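Local coordinates for protein malonyl CoA-ACP transacylase (Xanthomonas oryzae pv. oryzae, PDB 3K89) that probably transfers malonyl groups from malonyl-CoA to the holo acyl carrier protein, the step that supplies malonyl-ACP for fatty acid synthesis, at residues V148-V159 against I171-A181; H203-L214 against L249-V257. All blocks are in the same frame, centred on the assembly; numbering follows the deposited sequence.

Contact 1 (V148-V159 against I171-A181); sequences VCAEAAGSQVVV and IGGDAAAVDRA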
loop_
_atom_site.group_PDB
_atom_site.type_symbol
_atom_site.label_atom_id
_atom_site.label_comp_id
_atom_site.label_asym_id
_atom_site.label_seq_id
_atom_site.Cartn_x
_atom_site.Cartn_y
_atom_site.Cartn_z
ATOM N N VAL A 148 1.767 -25.158 3.353
ATOM C CA VAL A 148 3.116 -25.028 3.946
ATOM C C VAL A 148 3.087 -24.144 5.205
ATOM O O VAL A 148 3.679 -24.489 6.225
ATOM C CB VAL A 148 4.177 -24.516 2.922
ATOM C CG1 VAL A 148 5.409 -23.967 3.625
ATOM C CG2 VAL A 148 4.602 -25.625 1.975
ATOM N N CYS A 149 2.385 -23.013 5.136
ATOM C CA CYS A 149 2.285 -22.129 6.299
ATOM C C CYS A 149 1.676 -22.848 7.498
ATOM O O CYS A 149 2.155 -22.712 8.618
ATOM C CB CYS A 149 1.472 -20.872 5.972
ATOM S SG CYS A 149 2.371 -19.684 4.985
ATOM N N ALA A 150 0.616 -23.613 7.255
ATOM C CA ALA A 150 -0.054 -24.339 8.321
ATOM C C ALA A 150 0.893 -25.376 8.932
ATOM O O ALA A 150 0.949 -25.533 10.160
ATOM C CB ALA A 150 -1.317 -25.009 7.786
ATOM N N GLU A 151 1.652 -26.042 8.075
ATOM C CA GLU A 151 2.581 -27.089 8.520
ATOM C C GLU A 151 3.783 -26.553 9.289
ATOM O O GLU A 151 4.285 -27.220 10.199
ATOM C CB GLU A 151 3.068 -27.900 7.333
ATOM C CG GLU A 151 1.973 -28.749 6.712
ATOM C CD GLU A 151 2.468 -29.622 5.581
ATOM O OE1 GLU A 151 3.662 -29.517 5.206
ATOM O OE2 GLU A 151 1.640 -30.411 5.066
ATOM N N ALA A 152 4.232 -25.356 8.908
ATOM C CA ALA A 152 5.407 -24.712 9.521
ATOM C C ALA A 152 5.132 -23.996 10.848
ATOM O O ALA A 152 6.043 -23.789 11.648
ATOM C CB ALA A 152 6.037 -23.740 8.537
ATOM N N ALA A 153 3.888 -23.589 11.075
ATOM C CA ALA A 153 3.568 -22.700 12.201
ATOM C C ALA A 153 4.001 -23.180 13.594
ATOM O O ALA A 153 4.595 -22.408 14.368
ATOM C CB ALA A 153 2.062 -22.331 12.196
ATOM N N GLY A 154 3.721 -24.443 13.908
ATOM C CA GLY A 154 3.905 -24.938 15.271
ATOM C C GLY A 154 3.130 -24.086 16.253
ATOM O O GLY A 154 1.915 -23.889 16.089
ATOM N N SER A 155 3.847 -23.550 17.236
ATOM C CA SER A 155 3.287 -22.688 18.281
ATOM C C SER A 155 3.468 -21.213 17.951
ATOM O O SER A 155 3.169 -20.346 18.779
ATOM C CB SER A 155 3.951 -22.974 19.626
ATOM O OG SER A 155 3.634 -24.286 20.061
ATOM N N GLN A 156 3.963 -20.930 16.752
ATOM C CA GLN A 156 4.223 -19.556 16.332
ATOM C C GLN A 156 3.287 -19.190 15.186
ATOM O O GLN A 156 2.360 -19.947 14.880
ATOM C CB GLN A 156 5.693 -19.388 15.946
ATOM C CG GLN A 156 6.637 -19.537 17.143
ATOM C CD GLN A 156 8.095 -19.478 16.731
ATOM O OE1 GLN A 156 8.528 -20.229 15.867
ATOM N NE2 GLN A 156 8.855 -18.589 17.353
ATOM N N VAL A 157 3.528 -18.041 14.558
ATOM C CA VAL A 157 2.640 -17.547 13.508
ATOM C C VAL A 157 3.376 -17.440 12.182
ATOM O O VAL A 157 4.431 -16.814 12.099
ATOM C CB VAL A 157 2.028 -16.168 13.902
ATOM C CG1 VAL A 157 1.305 -15.523 12.689
ATOM C CG2 VAL A 157 1.073 -16.329 15.092
ATOM N N VAL A 158 2.836 -18.085 11.152
ATOM C CA VAL A 158 3.248 -17.805 9.778
ATOM C C VAL A 158 2.034 -17.981 8.886
ATOM O O VAL A 158 1.392 -19.037 8.883
ATOM C CB VAL A 158 4.479 -18.649 9.298
ATOM C CG1 VAL A 158 4.225 -20.156 9.444
ATOM C CG2 VAL A 158 4.882 -18.280 7.858
ATOM N N VAL A 159 1.703 -16.925 8.156
ATOM C CA VAL A 159 0.463 -16.888 7.383
ATOM C C VAL A 159 0.697 -16.111 6.092
ATOM O O VAL A 159 1.634 -15.316 6.004
ATOM C CB VAL A 159 -0.699 -16.181 8.179
ATOM C CG1 VAL A 159 -1.151 -16.979 9.414
ATOM C CG2 VAL A 159 -0.347 -14.725 8.548
ATOM N N ILE A 171 4.369 -14.080 2.593
ATOM C CA ILE A 171 4.040 -14.670 3.888
ATOM C C ILE A 171 4.741 -13.896 4.993
ATOM O O ILE A 171 5.714 -13.198 4.728
ATOM C CB ILE A 171 4.427 -16.180 3.971
ATOM C CG1 ILE A 171 5.946 -16.381 3.872
ATOM C CG2 ILE A 171 3.715 -16.973 2.866
ATOM C CD1 ILE A 171 6.363 -17.863 4.000
ATOM N N GLY A 172 4.200 -13.976 6.199
ATOM C CA GLY A 172 4.772 -13.235 7.305
ATOM C C GLY A 172 4.412 -13.804 8.653
ATOM O O GLY A 172 3.505 -14.626 8.773
ATOM N N GLY A 173 5.114 -13.331 9.677
ATOM C CA GLY A 173 4.818 -13.736 11.044
ATOM C C GLY A 173 6.092 -13.763 11.866
ATOM O O GLY A 173 7.007 -12.965 11.626
ATOM N N ASP A 174 6.140 -14.686 12.823
ATOM C CA ASP A 174 7.378 -14.911 13.589
ATOM C C ASP A 174 8.521 -15.313 12.662
ATOM O O ASP A 174 8.350 -16.130 11.754
ATOM C CB ASP A 174 7.149 -15.987 14.662
ATOM C CG ASP A 174 6.203 -15.526 15.757
ATOM O OD1 ASP A 174 6.585 -14.640 16.566
ATOM O OD2 ASP A 174 5.077 -16.053 15.818
ATOM N N ALA A 175 9.698 -14.727 12.890
ATOM C CA ALA A 175 10.845 -14.975 12.035
ATOM C C ALA A 175 11.141 -16.472 11.890
ATOM O O ALA A 175 11.360 -16.952 10.782
ATOM C CB ALA A 175 12.088 -14.235 12.562
ATOM N N ALA A 176 11.145 -17.195 13.010
ATOM C CA ALA A 176 11.507 -18.628 12.996
ATOM C C ALA A 176 10.504 -19.415 12.170
ATOM O O ALA A 176 10.876 -20.325 11.452
ATOM C CB ALA A 176 11.567 -19.181 14.405
ATOM N N ALA A 177 9.235 -19.015 12.241
ATOM C CA ALA A 177 8.183 -19.703 11.505
ATOM C C ALA A 177 8.226 -19.420 10.005
ATOM O O ALA A 177 7.963 -20.316 9.200
ATOM C CB ALA A 177 6.804 -19.364 12.095
ATOM N N VAL A 178 8.555 -18.177 9.626
ATOM C CA VAL A 178 8.749 -17.839 8.226
ATOM C C VAL A 178 9.935 -18.666 7.690
ATOM O O VAL A 178 9.855 -19.252 6.613
ATOM C CB VAL A 178 8.954 -16.297 8.032
ATOM C CG1 VAL A 178 9.359 -15.972 6.605
ATOM C CG2 VAL A 178 7.667 -15.561 8.407
ATOM N N ASP A 179 11.002 -18.758 8.478
ATOM C CA ASP A 179 12.164 -19.543 8.052
ATOM C C ASP A 179 11.812 -21.023 7.911
ATOM O O ASP A 179 12.238 -21.660 6.941
ATOM C CB ASP A 179 13.371 -19.331 8.969
ATOM C CG ASP A 179 14.136 -18.055 8.657
ATOM O OD1 ASP A 179 13.952 -17.478 7.559
ATOM O OD2 ASP A 179 14.935 -17.626 9.513
ATOM N N ARG A 180 11.024 -21.566 8.840
ATOM C CA ARG A 180 10.535 -22.945 8.694
ATOM C C ARG A 180 9.693 -23.128 7.421
ATOM O O ARG A 180 9.861 -24.112 6.693
ATOM C CB ARG A 180 9.775 -23.427 9.925
ATOM C CG ARG A 180 10.642 -23.660 11.172
ATOM C CD ARG A 180 9.843 -24.354 12.256
ATOM N NE ARG A 180 8.640 -23.635 12.690
ATOM C CZ ARG A 180 8.608 -22.752 13.682
ATOM N NH1 ARG A 180 9.724 -22.432 14.336
ATOM N NH2 ARG A 180 7.460 -22.167 14.013
ATOM N N ALA A 181 8.809 -22.172 7.130
ATOM C CA ALA A 181 8.017 -22.237 5.905
ATOM C C ALA A 181 8.902 -22.237 4.659
ATOM O O ALA A 181 8.651 -22.985 3.711
ATOM C CB ALA A 181 6.991 -21.097 5.855
#

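Contact 2 (H203-L214 against L249-V257); sequences HTPLMRDAANQL and LVEQLYLPV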
loop_
_atom_site.group_PDB
_atom_site.type_symbol
_atom_site.label_atom_id
_atom_site.label_comp_id
_atom_site.label_asym_id
_atom_site.label_seq_id
_atom_site.Cartn_x
_atom_site.Cartn_y
_atom_site.Cartn_z
ATOM N N HIS A 203 -0.037 -7.546 8.387
ATOM C CA HIS A 203 -1.081 -8.411 7.813
ATOM C C HIS A 203 -0.963 -9.841 8.313
ATOM O O HIS A 203 -1.286 -10.792 7.604
ATOM C CB HIS A 203 -1.094 -8.279 6.283
ATOM C CG HIS A 203 -1.156 -6.854 5.852
ATOM N ND1 HIS A 203 -2.272 -6.080 6.089
ATOM C CD2 HIS A 203 -0.240 -6.037 5.279
ATOM C CE1 HIS A 203 -2.039 -4.848 5.676
ATOM N NE2 HIS A 203 -0.815 -4.794 5.193
ATOM N N THR A 204 -0.527 -9.953 9.564
ATOM C CA THR A 204 -0.492 -11.235 10.273
ATOM C C THR A 204 -1.093 -11.058 11.672
ATOM O O THR A 204 -1.213 -9.936 12.170
ATOM C CB THR A 204 0.964 -11.725 10.484
ATOM O OG1 THR A 204 1.573 -10.965 11.540
ATOM C CG2 THR A 204 1.777 -11.608 9.210
ATOM N N PRO A 205 -1.453 -12.169 12.339
ATOM C CA PRO A 205 -1.971 -12.086 13.707
ATOM C C PRO A 205 -1.093 -11.322 14.712
ATOM O O PRO A 205 -1.598 -10.885 15.748
ATOM C CB PRO A 205 -2.074 -13.566 14.116
ATOM C CG PRO A 205 -2.437 -14.249 12.828
ATOM C CD PRO A 205 -1.664 -13.505 11.749
ATOM N N LEU A 206 0.201 -11.152 14.428
ATOM C CA LEU A 206 1.074 -10.432 15.363
ATOM C C LEU A 206 0.687 -8.949 15.459
ATOM O O LEU A 206 1.130 -8.240 16.360
ATOM C CB LEU A 206 2.560 -10.587 15.002
ATOM C CG LEU A 206 3.149 -12.017 15.031
ATOM C CD1 LEU A 206 4.629 -11.975 14.710
ATOM C CD2 LEU A 206 2.879 -12.764 16.321
ATOM N N MET A 207 -0.141 -8.488 14.517
ATOM C CA MET A 207 -0.582 -7.101 14.504
ATOM C C MET A 207 -1.936 -6.911 15.184
ATOM O O MET A 207 -2.498 -5.814 15.119
ATOM C CB MET A 207 -0.739 -6.632 13.048
ATOM C CG MET A 207 0.546 -6.582 12.223
ATOM S SD MET A 207 1.728 -5.346 12.819
ATOM C CE MET A 207 2.913 -6.396 13.676
ATOM N N ARG A 208 -2.472 -7.944 15.836
ATOM C CA ARG A 208 -3.847 -7.836 16.356
ATOM C C ARG A 208 -4.022 -6.707 17.379
ATOM O O ARG A 208 -4.994 -5.952 17.305
ATOM C CB ARG A 208 -4.355 -9.182 16.898
ATOM C CG ARG A 208 -5.799 -9.171 17.369
ATOM C CD ARG A 208 -6.758 -8.959 16.213
ATOM N NE ARG A 208 -8.127 -8.762 16.687
ATOM C CZ ARG A 208 -8.632 -7.594 17.075
ATOM N NH1 ARG A 208 -7.890 -6.493 17.051
ATOM N NH2 ARG A 208 -9.889 -7.524 17.488
ATOM N N ASP A 209 -3.087 -6.592 18.317
ATOM C CA ASP A 209 -3.160 -5.550 19.338
ATOM C C ASP A 209 -2.870 -4.158 18.769
ATOM O O ASP A 209 -3.533 -3.180 19.154
ATOM C CB ASP A 209 -2.238 -5.874 20.511
ATOM C CG ASP A 209 -2.722 -7.066 21.315
ATOM O OD1 ASP A 209 -3.953 -7.261 21.428
ATOM O OD2 ASP A 209 -1.866 -7.814 21.841
ATOM N N ALA A 210 -1.905 -4.076 17.855
ATOM C CA ALA A 210 -1.614 -2.816 17.148
ATOM C C ALA A 210 -2.866 -2.310 16.431
ATOM O O ALA A 210 -3.104 -1.100 16.374
ATOM C CB ALA A 210 -0.479 -2.980 16.170
ATOM N N ALA A 211 -3.659 -3.246 15.906
ATOM C CA ALA A 211 -4.922 -2.909 15.222
ATOM C C ALA A 211 -5.919 -2.226 16.150
ATOM O O ALA A 211 -6.623 -1.295 15.742
ATOM C CB ALA A 211 -5.545 -4.155 14.585
ATOM N N ASN A 212 -5.996 -2.685 17.399
ATOM C CA ASN A 212 -6.844 -2.003 18.383
ATOM C C ASN A 212 -6.360 -0.597 18.708
ATOM O O ASN A 212 -7.166 0.336 18.802
ATOM C CB ASN A 212 -7.009 -2.865 19.635
ATOM C CG ASN A 212 -7.816 -4.122 19.350
ATOM O OD1 ASN A 212 -8.639 -4.153 18.427
ATOM N ND2 ASN A 212 -7.563 -5.178 20.122
ATOM N N GLN A 213 -5.050 -0.433 18.819
ATOM C CA GLN A 213 -4.451 0.878 19.043
ATOM C C GLN A 213 -4.787 1.799 17.874
ATOM O O GLN A 213 -5.155 2.959 18.071
ATOM C CB GLN A 213 -2.943 0.779 19.192
ATOM C CG GLN A 213 -2.482 0.054 20.442
ATOM C CD GLN A 213 -0.991 -0.089 20.450
ATOM O OE1 GLN A 213 -0.430 -0.907 19.718
ATOM N NE2 GLN A 213 -0.324 0.739 21.244
ATOM N N LEU A 214 -4.652 1.250 16.667
ATOM C CA LEU A 214 -4.994 1.966 15.439
ATOM C C LEU A 214 -6.441 2.423 15.471
ATOM O O LEU A 214 -6.726 3.585 15.165
ATOM C CB LEU A 214 -4.749 1.074 14.214
ATOM C CG LEU A 214 -5.097 1.671 12.839
ATOM C CD1 LEU A 214 -4.173 2.805 12.517
ATOM C CD2 LEU A 214 -4.998 0.590 11.770
ATOM N N LEU A 249 -10.299 -0.920 8.076
ATOM C CA LEU A 249 -8.901 -0.550 8.299
ATOM C C LEU A 249 -8.288 -1.247 9.516
ATOM O O LEU A 249 -7.104 -1.614 9.502
ATOM C CB LEU A 249 -8.735 0.968 8.460
ATOM C CG LEU A 249 -9.029 1.770 7.194
ATOM C CD1 LEU A 249 -9.184 3.238 7.561
ATOM C CD2 LEU A 249 -7.908 1.606 6.126
ATOM N N VAL A 250 -9.089 -1.432 10.561
ATOM C CA VAL A 250 -8.621 -2.190 11.728
ATOM C C VAL A 250 -8.324 -3.641 11.297
ATOM O O VAL A 250 -7.224 -4.168 11.532
ATOM C CB VAL A 250 -9.649 -2.147 12.874
ATOM C CG1 VAL A 250 -9.277 -3.182 13.974
ATOM C CG2 VAL A 250 -9.698 -0.743 13.469
ATOM N N GLU A 251 -9.305 -4.278 10.660
ATOM C CA GLU A 251 -9.151 -5.641 10.166
ATOM C C GLU A 251 -8.025 -5.760 9.157
ATOM O O GLU A 251 -7.317 -6.772 9.152
ATOM C CB GLU A 251 -10.448 -6.133 9.548
ATOM C CG GLU A 251 -11.558 -6.275 10.558
ATOM C CD GLU A 251 -12.894 -6.569 9.880
ATOM O OE1 GLU A 251 -12.957 -6.633 8.631
ATOM O OE2 GLU A 251 -13.889 -6.709 10.601
ATOM N N GLN A 252 -7.855 -4.741 8.303
ATOM C CA GLN A 252 -6.765 -4.733 7.329
ATOM C C GLN A 252 -5.422 -5.075 7.971
ATOM O O GLN A 252 -4.609 -5.776 7.366
ATOM C CB GLN A 252 -6.650 -3.354 6.650
ATOM C CG GLN A 252 -5.780 -3.372 5.400
ATOM C CD GLN A 252 -4.936 -2.129 5.243
ATOM O OE1 GLN A 252 -4.213 -1.742 6.166
ATOM N NE2 GLN A 252 -4.993 -1.498 4.061
ATOM N N LEU A 253 -5.175 -4.565 9.181
ATOM C CA LEU A 253 -3.818 -4.617 9.729
ATOM C C LEU A 253 -3.339 -6.026 10.049
ATOM O O LEU A 253 -2.131 -6.313 9.960
ATOM C CB LEU A 253 -3.732 -3.736 10.979
ATOM C CG LEU A 253 -2.320 -3.248 11.302
ATOM C CD1 LEU A 253 -1.872 -2.180 10.325
ATOM C CD2 LEU A 253 -2.220 -2.731 12.718
ATOM N N TYR A 254 -4.270 -6.898 10.421
ATOM C CA TYR A 254 -3.901 -8.255 10.877
ATOM C C TYR A 254 -4.388 -9.356 9.949
ATOM O O TYR A 254 -4.148 -10.539 10.205
ATOM C CB TYR A 254 -4.365 -8.516 12.319
ATOM C CG TYR A 254 -5.857 -8.431 12.567
ATOM C CD1 TYR A 254 -6.429 -7.242 12.997
ATOM C CD2 TYR A 254 -6.687 -9.546 12.405
ATOM C CE1 TYR A 254 -7.796 -7.147 13.259
ATOM C CE2 TYR A 254 -8.063 -9.467 12.659
ATOM C CZ TYR A 254 -8.607 -8.263 13.087
ATOM O OH TYR A 254 -9.963 -8.153 13.345
ATOM N N LEU A 255 -5.058 -8.966 8.868
ATOM C CA LEU A 255 -5.531 -9.912 7.856
ATOM C C LEU A 255 -4.832 -9.677 6.512
ATOM O O LEU A 255 -4.283 -8.609 6.273
ATOM C CB LEU A 255 -7.055 -9.822 7.730
ATOM C CG LEU A 255 -7.832 -10.308 8.959
ATOM C CD1 LEU A 255 -9.307 -10.025 8.822
ATOM C CD2 LEU A 255 -7.582 -11.806 9.221
ATOM N N PRO A 256 -4.818 -10.698 5.629
ATOM C CA PRO A 256 -4.085 -10.567 4.376
ATOM C C PRO A 256 -4.612 -9.486 3.453
ATOM O O PRO A 256 -5.822 -9.276 3.354
ATOM C CB PRO A 256 -4.212 -11.951 3.710
ATOM C CG PRO A 256 -5.030 -12.778 4.571
ATOM C CD PRO A 256 -5.329 -12.066 5.863
ATOM N N VAL A 257 -3.689 -8.797 2.794
ATOM C CA VAL A 257 -4.063 -7.850 1.743
ATOM C C VAL A 257 -4.530 -8.643 0.535
ATOM O O VAL A 257 -3.776 -9.425 -0.026
ATOM C CB VAL A 257 -2.858 -6.955 1.360
ATOM C CG1 VAL A 257 -3.097 -6.152 0.073
ATOM C CG2 VAL A 257 -2.537 -6.004 2.486
HETATM O O HOH W 1 -3.166 -12.612 8.468
#

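Contact 1 (V148-V159 against I171-A181)
The guanidinium of Arg180 meets the segment 148-159 at its edge, where Ala152 O, Ala153 O and Gln156 OE1 lie close to its plane, while Ala176 O and Ala177 CA of its own helix sit over one face. Arg180 grips Ala152 O side-on, by NE at 2.8 Å and by NH2 at 3.2 Å; the NH2 bond to Ala153 O is weak. End-on, Arg180 NH1 and NH2 share Gln156 OE1, each at 2.9 Å, and the amide is turned only 24° from the guanidinium, nearly coplanar with it. A bend at chi3 (-58°) folds the arginine chain back over its helix. The same amide stacks on the Asp174 carboxylate, whose OD2 takes the Val157 N-H on its anti lone pair at 2.8 Å. Val159 and Gly172 then form an antiparallel hydrogen-bonded pair. Beside these polar bonds, Val158 CB packs on Ala177 CB at 3.7 Å, and its CG2, anti to the backbone N, reaches Val178 and Ala181; Ala152 CB rests on the backbone of Ala181. One arginine thus ties together the carbonyl end of helix 142-152 and the type II' turn after it, its positive charge probably favoured by that C-terminal helix end and the converging carbonyl oxygens.

Contact 2 (H203-L214 against L249-V257)
His203 enters the contact through both backbone and ring: its N-H bonds to Leu253 O, and ND1 donates to Gln252 O at 2.7 Å, an acceptor lying near the ring plane, with a weak second bond to Leu255 O. Val257 CG2 stands over the centre of one face of the His203 ring, 3.4 Å from its centroid, a CH-pi contact. A water donates to His203 O and Tyr254 O, joining the two segments again. Thr204 O receives a CA-H...O contact from Tyr254, and Met207 CB lies against Leu253 O at 3.4 Å. Arg208 runs alongside Tyr254: CG is anti to the backbone N (chi1 -176°) and a bend at chi2 lays CD over the ring centre, 3.5 Å from the centroid. Farther out its guanidinium stacks flat on the tyrosine, planes 9° apart, while Arg208 NH1 bonds to Asn212 OD1 at 2.8 Å. Ala211 CB touches the edge of the Tyr254 ring at CD1, 3.6 Å away, and Leu253 CD2 packs between Ala210 and Ala211. Leu214 CD2 closes the row near Leu249 O. NE2 bonded to Ser94, the predicted nucleophile, and ND1 held by a main-chain carbonyl are consistent with the Ser-His pairing of FabD-type acyltransferases.

Contact 1 lies toward the periphery, its centre about 23 Å from the centre of the chain, and is partly buried; contact 2 is more deeply set, its centre about 14 Å from that of the chain. Contact 1 joins the two strands of a hairpin and their flanking helices, whereas contact 2 pairs helices 208-219 and 242-254, which run nearly antiparallel. Their arginines differ accordingly: Arg180 turns its edge to carbonyl oxygens of the facing segment, whereas Arg208 meets the facing segment with its flat face, on an aromatic ring. The contacts touch where Thr204 CG2 packs on Gly172 and Leu206 CD1 on Gly173 and Asp174. Strand 158-165 also pairs with Val257, so the mixed sheet of contact 1 borders the predicted catalytic histidine of contact 2.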